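Local coordinates for protein UDP-4-amino-4,6-dideoxy-N-acetyl-beta-L-altrosamine transaminase (Helicobacter pylori, PDB 2FNU) that catalyses the PLP-dependent transamination of a UDP-linked 4-keto sugar, the second step in making pseudaminic acid for flagellin modification, at residues L200-K203 / M204-F207; S58-L61 / T62-N66; P272-P275 / L276-D279. All coordinates share one frame; numbering follows the deposited sequence.

Contact 1 (L200-K203 / M204-F207)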
loop_
_atom_site.group_PDB
_atom_site.type_symbol
_atom_site.label_atom_id
_atom_site.label_comp_id
_atom_site.label_asym_id
_atom_site.label_seq_id
_atom_site.Cartn_x
_atom_site.Cartn_y
_atom_site.Cartn_z
ATOM N N LEU B 200 20.643 3.913 3.693
ATOM C CA LEU B 200 19.312 3.549 4.185
ATOM C C LEU B 200 18.248 3.870 3.129
ATOM O O LEU B 200 17.362 3.053 2.840
ATOM C CB LEU B 200 19.013 4.282 5.502
ATOM C CG LEU B 200 17.619 4.037 6.094
ATOM C CD1 LEU B 200 17.331 2.552 6.262
ATOM C CD2 LEU B 200 17.500 4.765 7.433
ATOM N N HIS B 201 18.333 5.073 2.561
ATOM C CA HIS B 201 17.451 5.441 1.446
ATOM C C HIS B 201 17.438 4.386 0.337
ATOM O O HIS B 201 16.377 3.913 -0.045
ATOM C CB HIS B 201 17.857 6.816 0.899
ATOM C CG HIS B 201 17.132 7.204 -0.348
ATOM N ND1 HIS B 201 15.835 7.669 -0.336
ATOM C CD2 HIS B 201 17.531 7.215 -1.643
ATOM C CE1 HIS B 201 15.463 7.941 -1.576
ATOM N NE2 HIS B 201 16.473 7.677 -2.387
ATOM N N GLU B 202 18.614 3.977 -0.135
ATOM C CA GLU B 202 18.649 3.009 -1.227
ATOM C C GLU B 202 18.054 1.652 -0.812
ATOM O O GLU B 202 17.399 0.994 -1.633
ATOM C CB GLU B 202 20.073 2.847 -1.776
ATOM C CG GLU B 202 20.688 4.140 -2.323
ATOM C CD GLU B 202 19.976 4.702 -3.555
ATOM O OE1 GLU B 202 19.177 3.986 -4.204
ATOM O OE2 GLU B 202 20.204 5.891 -3.865
ATOM N N LYS B 203 18.274 1.239 0.440
ATOM C CA LYS B 203 17.697 -0.045 0.917
ATOM C C LYS B 203 16.164 0.029 0.953
ATOM O O LYS B 203 15.462 -0.907 0.525
ATOM C CB LYS B 203 18.184 -0.387 2.318
ATOM C CG LYS B 203 19.505 -1.101 2.380
ATOM C CD LYS B 203 19.913 -1.378 3.820
ATOM C CE LYS B 203 19.052 -2.459 4.470
ATOM N NZ LYS B 203 19.576 -2.911 5.824
ATOM N N MET B 204 15.648 1.139 1.482
ATOM C CA MET B 204 14.194 1.338 1.538
ATOM C C MET B 204 13.553 1.433 0.162
ATOM O O MET B 204 12.440 0.943 -0.049
ATOM C CB MET B 204 13.880 2.587 2.356
ATOM C CG MET B 204 14.270 2.429 3.823
ATOM S SD MET B 204 13.679 3.788 4.878
ATOM C CE MET B 204 14.504 5.211 4.113
ATOM N N LYS B 205 14.268 2.050 -0.775
ATOM C CA LYS B 205 13.772 2.205 -2.130
ATOM C C LYS B 205 13.539 0.852 -2.800
ATOM O O LYS B 205 12.495 0.638 -3.424
ATOM C CB LYS B 205 14.751 3.073 -2.931
ATOM C CG LYS B 205 14.294 3.469 -4.319
ATOM C CD LYS B 205 15.375 4.360 -4.961
ATOM C CE LYS B 205 14.946 4.881 -6.312
ATOM N NZ LYS B 205 15.885 5.955 -6.748
ATOM N N LEU B 206 14.484 -0.071 -2.650
ATOM C CA LEU B 206 14.289 -1.415 -3.194
ATOM C C LEU B 206 13.149 -2.147 -2.474
ATOM O O LEU B 206 12.346 -2.846 -3.120
ATOM C CB LEU B 206 15.583 -2.218 -3.112
ATOM C CG LEU B 206 16.674 -1.716 -4.050
ATOM C CD1 LEU B 206 18.008 -2.233 -3.566
ATOM C CD2 LEU B 206 16.372 -2.177 -5.488
ATOM N N PHE B 207 13.078 -1.978 -1.151
ATOM C CA PHE B 207 12.057 -2.685 -0.345
ATOM C C PHE B 207 10.653 -2.259 -0.747
ATOM O O PHE B 207 9.702 -3.057 -0.667
ATOM C CB PHE B 207 12.297 -2.387 1.126
ATOM C CG PHE B 207 11.490 -3.230 2.087
ATOM C CD1 PHE B 207 10.276 -2.751 2.610
ATOM C CD2 PHE B 207 11.977 -4.467 2.530
ATOM C CE1 PHE B 207 9.560 -3.501 3.551
ATOM C CE2 PHE B 207 11.273 -5.223 3.451
ATOM C CZ PHE B 207 10.060 -4.740 3.960
HETATM O O HOH W 1 15.590 8.380 -5.290
HETATM O O HOH W 2 18.383 4.755 -6.554
#
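Leu200 to Phe207 form two turns of alpha-helix, in which Met204, Lys205, Leu206 and Phe207 each donate their N-H to the carbonyl four residues back, Met204 N reaching Leu200 O at 2.9 Å and the longest step, Leu206 N to Glu202 O, measuring 3.3 Å. On the inner face, Leu200 and Met204 mesh at a slant: the methionine turns at its last torsion (chi3 -60°), folding CE back to 3.9 Å from Leu200 CG, while Leu200 CD1 rests 3.9 Å from Met204 CG. On another face, Lys205 takes a fully stretched course and its CD runs 3.9 Å from Glu202 OE1, yet no direct ion pair follows, the charged ends staying 4.6 Å apart (Glu202 OE1 to Lys205 NZ). Water fills the role instead. One molecule receives a hydrogen bond from Lys205 NZ and donates to Glu202 OE1; a second links the same ammonium to His201 NE2, lying 3.1 Å from that nitrogen in the ring plane, so two waters tether the lysine. Lys203 turns its NZ elsewhere, to Asn66 O, while His201 stacks on His49. Phe207 packs on helix 56-66 through Thr62. Met204 packs on Leu51 and Val193, which makes this an amphipathic helix laid against the strand 49-53 and 191-195 edge of the central sheet, in the large domain of a fold-type I PLP enzyme.

Contact 2 (S58-L61 / T62-N66)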
loop_
_atom_site.group_PDB
_atom_site.type_symbol
_atom_site.label_atom_id
_atom_site.label_comp_id
_atom_site.label_asym_id
_atom_site.label_seq_id
_atom_site.Cartn_x
_atom_site.Cartn_y
_atom_site.Cartn_z
ATOM N N SER B 58 3.034 1.775 5.728
ATOM C CA SER B 58 4.003 1.123 4.835
ATOM C C SER B 58 5.399 1.712 4.993
ATOM O O SER B 58 6.406 0.976 4.991
ATOM C CB SER B 58 3.556 1.196 3.374
ATOM O OG SER B 58 2.379 0.435 3.170
ATOM N N ALA B 59 5.455 3.044 5.098
ATOM C CA ALA B 59 6.703 3.747 5.360
ATOM C C ALA B 59 7.343 3.278 6.673
ATOM O O ALA B 59 8.558 3.005 6.721
ATOM C CB ALA B 59 6.457 5.239 5.377
ATOM N N LEU B 60 6.530 3.154 7.730
ATOM C CA LEU B 60 7.055 2.726 9.029
ATOM C C LEU B 60 7.623 1.310 8.942
ATOM O O LEU B 60 8.719 1.044 9.453
ATOM C CB LEU B 60 5.960 2.786 10.117
ATOM C CG LEU B 60 5.598 4.165 10.662
ATOM C CD1 LEU B 60 4.280 4.115 11.427
ATOM C CD2 LEU B 60 6.694 4.706 11.556
ATOM N N LEU B 61 6.887 0.396 8.299
ATOM C CA LEU B 61 7.383 -0.974 8.180
ATOM C C LEU B 61 8.706 -0.967 7.414
ATOM O O LEU B 61 9.671 -1.638 7.794
ATOM C CB LEU B 61 6.398 -1.856 7.419
ATOM C CG LEU B 61 6.895 -3.283 7.140
ATOM C CD1 LEU B 61 7.000 -4.062 8.459
ATOM C CD2 LEU B 61 5.968 -4.007 6.165
ATOM N N THR B 62 8.748 -0.215 6.323
ATOM C CA THR B 62 9.964 -0.163 5.502
ATOM C C THR B 62 11.154 0.381 6.299
ATOM O O THR B 62 12.262 -0.152 6.215
ATOM C CB THR B 62 9.708 0.690 4.252
ATOM O OG1 THR B 62 8.649 0.070 3.511
ATOM C CG2 THR B 62 10.962 0.773 3.362
ATOM N N LEU B 63 10.914 1.429 7.073
ATOM C CA LEU B 63 11.959 1.980 7.939
ATOM C C LEU B 63 12.392 0.960 9.006
ATOM O O LEU B 63 13.604 0.719 9.189
ATOM C CB LEU B 63 11.483 3.283 8.601
ATOM C CG LEU B 63 12.476 3.862 9.623
ATOM C CD1 LEU B 63 13.867 4.118 9.015
ATOM C CD2 LEU B 63 11.855 5.173 10.152
ATOM N N TYR B 64 11.431 0.376 9.720
ATOM C CA TYR B 64 11.783 -0.519 10.818
ATOM C C TYR B 64 12.533 -1.753 10.329
ATOM O O TYR B 64 13.402 -2.271 11.042
ATOM C CB TYR B 64 10.518 -0.980 11.542
ATOM C CG TYR B 64 9.757 0.088 12.333
ATOM C CD1 TYR B 64 8.447 -0.144 12.723
ATOM C CD2 TYR B 64 10.359 1.308 12.707
ATOM C CE1 TYR B 64 7.732 0.774 13.488
ATOM C CE2 TYR B 64 9.658 2.251 13.459
ATOM C CZ TYR B 64 8.329 1.966 13.856
ATOM O OH TYR B 64 7.602 2.863 14.613
ATOM N N ARG B 65 12.188 -2.233 9.134
ATOM C CA ARG B 65 12.808 -3.440 8.595
ATOM C C ARG B 65 14.212 -3.164 8.089
ATOM O O ARG B 65 15.048 -4.079 8.032
ATOM C CB ARG B 65 11.965 -4.023 7.443
ATOM C CG ARG B 65 10.702 -4.770 7.912
ATOM C CD ARG B 65 11.012 -6.167 8.511
ATOM N NE ARG B 65 11.676 -7.032 7.528
ATOM C CZ ARG B 65 11.042 -7.689 6.552
ATOM N NH1 ARG B 65 9.714 -7.635 6.432
ATOM N NH2 ARG B 65 11.755 -8.404 5.684
ATOM N N ASN B 66 14.479 -1.914 7.713
ATOM C CA ASN B 66 15.711 -1.616 6.975
ATOM C C ASN B 66 16.759 -0.778 7.702
ATOM O O ASN B 66 17.919 -0.738 7.263
ATOM C CB ASN B 66 15.388 -0.986 5.611
ATOM C CG ASN B 66 14.740 -1.979 4.663
ATOM O OD1 ASN B 66 13.510 -2.001 4.497
ATOM N ND2 ASN B 66 15.551 -2.816 4.052
#
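Ser58 O takes two hydrogen bonds from Thr62, one from the backbone N at 2.9 Å and one from the hydroxyl OG1 at 2.8 Å. The two donors come from opposite faces of the carbonyl plane, the hydroxyl tilted 33° out of it. The threonine torsion that sets OG1 beside its own N (chi1 -61°) makes this double grip possible and satisfies the buried hydroxyl within the helix. Leu63, Tyr64 and Arg65 continue the alpha-helical ladder to Ala59, Leu60 and Leu61.

A second kind of contact is made by the Tyr64 ring. Leu60 O, already bonded to Tyr64 N, also sits over one face of that ring near its root, 3.2 Å from Tyr64 CG. Farther out the two side chains run together in an apolar contact, Leu60 CD2 lying 3.9 Å from Tyr64 CZ. The same methyl is 3.7 Å from Tyr64 OH, whose hydrogen-bond partner is Thr87 O.

This helix, 56-66, belongs to the large domain of the fold-type I aminotransferases. Its first residues, Ala56 and Thr57, line the cofactor pocket, and Leu60 itself touches the bound PMP, so the Leu60-Tyr64 pair links the pocket wall to the packing against Met90 of helix 86-93.

An aliphatic contact on the next face joins Leu61 and Arg65. Leu61 CD1 meets Arg65 CG at 3.8 Å, the two stems pointing the same way. Beyond CG the arginine bends at chi2 and chi3; the bends fold the chain and turn the guanidinium toward the second subunit, where NH1 forms a salt bridge with Glu93 of that chain. Leu61 packs on His227 of the same neighbouring chain.

Contact 3 (P272-P275 / L276-D279)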
loop_
_atom_site.group_PDB
_atom_site.type_symbol
_atom_site.label_atom_id
_atom_site.label_comp_id
_atom_site.label_asym_id
_atom_site.label_seq_id
_atom_site.Cartn_x
_atom_site.Cartn_y
_atom_site.Cartn_z
ATOM N N PRO B 272 -6.293 24.057 26.928
ATOM C CA PRO B 272 -5.814 23.814 25.573
ATOM C C PRO B 272 -4.289 23.701 25.579
ATOM O O PRO B 272 -3.595 24.402 26.341
ATOM C CB PRO B 272 -6.229 25.075 24.806
ATOM C CG PRO B 272 -7.153 25.818 25.722
ATOM C CD PRO B 272 -6.783 25.437 27.099
ATOM N N LEU B 273 -3.756 22.853 24.706
ATOM C CA LEU B 273 -2.304 22.715 24.610
ATOM C C LEU B 273 -1.684 23.785 23.715
ATOM O O LEU B 273 -0.504 24.108 23.864
ATOM C CB LEU B 273 -1.933 21.330 24.069
ATOM C CG LEU B 273 -2.205 20.137 24.994
ATOM C CD1 LEU B 273 -1.701 18.846 24.332
ATOM C CD2 LEU B 273 -1.529 20.331 26.353
ATOM N N HIS B 274 -2.465 24.345 22.791
ATOM C CA HIS B 274 -1.886 25.245 21.776
ATOM C C HIS B 274 -1.128 26.475 22.317
ATOM O O HIS B 274 -0.080 26.828 21.774
ATOM C CB HIS B 274 -2.925 25.601 20.693
ATOM C CG HIS B 274 -2.422 26.551 19.655
ATOM N ND1 HIS B 274 -1.741 26.155 18.522
ATOM C CD2 HIS B 274 -2.487 27.901 19.599
ATOM C CE1 HIS B 274 -1.420 27.223 17.807
ATOM N NE2 HIS B 274 -1.869 28.293 18.440
ATOM N N PRO B 275 -1.649 27.134 23.370
ATOM C CA PRO B 275 -0.902 28.289 23.901
ATOM C C PRO B 275 0.490 27.978 24.446
ATOM O O PRO B 275 1.264 28.921 24.684
ATOM C CB PRO B 275 -1.803 28.809 25.031
ATOM C CG PRO B 275 -3.180 28.369 24.625
ATOM C CD PRO B 275 -2.950 26.983 24.061
ATOM N N LEU B 276 0.805 26.697 24.654
ATOM C CA LEU B 276 2.081 26.322 25.253
ATOM C C LEU B 276 3.190 26.078 24.228
ATOM O O LEU B 276 4.334 25.799 24.602
ATOM C CB LEU B 276 1.896 25.090 26.137
ATOM C CG LEU B 276 0.782 25.241 27.182
ATOM C CD1 LEU B 276 0.578 23.908 27.909
ATOM C CD2 LEU B 276 1.046 26.396 28.180
ATOM N N LEU B 277 2.861 26.173 22.941
ATOM C CA LEU B 277 3.858 25.912 21.892
ATOM C C LEU B 277 5.010 26.909 21.962
ATOM O O LEU B 277 4.794 28.098 22.210
ATOM C CB LEU B 277 3.220 26.000 20.512
ATOM C CG LEU B 277 2.232 24.913 20.088
ATOM C CD1 LEU B 277 1.661 25.294 18.736
ATOM C CD2 LEU B 277 2.925 23.573 20.011
ATOM N N LYS B 278 6.220 26.416 21.693
ATOM C CA LYS B 278 7.423 27.258 21.640
ATOM C C LYS B 278 8.001 27.321 20.231
ATOM O O LYS B 278 8.897 28.116 19.961
ATOM C CB LYS B 278 8.477 26.742 22.620
ATOM C CG LYS B 278 8.067 26.939 24.077
ATOM C CD LYS B 278 9.097 26.359 25.036
ATOM C CE LYS B 278 8.688 26.605 26.485
ATOM N NZ LYS B 278 9.617 25.953 27.448
ATOM N N ASP B 279 7.484 26.486 19.334
ATOM C CA ASP B 279 7.885 26.530 17.931
ATOM C C ASP B 279 6.637 26.381 17.084
ATOM O O ASP B 279 5.572 25.981 17.586
ATOM C CB ASP B 279 8.850 25.389 17.579
ATOM C CG ASP B 279 10.319 25.784 17.734
ATOM O OD1 ASP B 279 10.838 26.625 16.934
ATOM O OD2 ASP B 279 10.957 25.210 18.630
HETATM O O HOH W 3 2.905 30.036 21.983
#
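His274 and Leu277 meet where CD1 of the leucine comes to 3.5 Å from ND1 and 3.8 Å from CE1 of the imidazole, approaching the ring at a slant. The backbone joins the same pair: Leu277 N donates to His274 O at 3.2 Å, and Leu277 CG lies 3.4 Å from that oxygen. One residue earlier, Leu276 N donates to Leu273 O at 3.0 Å. In both bonds the donor stands well above the carbonyl plane, Leu276 N by 41° over Leu273 O and Leu277 N by 55° over His274 O, in keeping with i to i+3 bonding. The Leu276 side chain folds back over the carbonyl of Leu273, its CB 3.4 Å from Leu273 O, and CD1 only grazes CD2 of Leu273.

Pro275, with its phi held near -62° by the pyrrolidine ring, suits the second position of the turn that runs from His274 to Leu277. A water donates to Leu277 O at 2.7 Å and, weakly, to Pro275 O, spanning the two carbonyls at the end of the turn.

Outside the turn, the buried His274 ring packs on Ala257 and Leu258 of helix 246-264, and its NE2 makes a weak hydrogen bond to Glu254. Leu273 is paired through its backbone with Pro287 and packs on Leu289. Farther along, the Asp279 carboxylate accepts from the backbone N atoms of Gln164 and Asn165, pinning the departing chain. Two overlapping type I turns sharing His274, Pro275 and Leu276 thus form a short 3-10 segment, which leads the chain out of strand 270-272 into the loop before strand 286-290, in the C-terminal part of the aminotransferase fold.

In the fold
Contacts 1 and 2 are neighbours, their centres 10 Å apart, on helices 198-208 and 56-66, which touch directly. Contact 2 is almost wholly buried, next to the cofactor and the subunit interface, and its named polar groups bond to protein atoms, among them Glu93 of the second subunit; contact 1 is half buried and uses waters on its exposed side. Contact 3 stands apart at the surface on the opposite side of the chain's centre, with nearest atoms about 20 Å from contact 2. There, 3-10 bonds replace the alpha-helical ladder, and a buried histidine packs against helix 246-264 from a turn that is otherwise exposed or partly exposed.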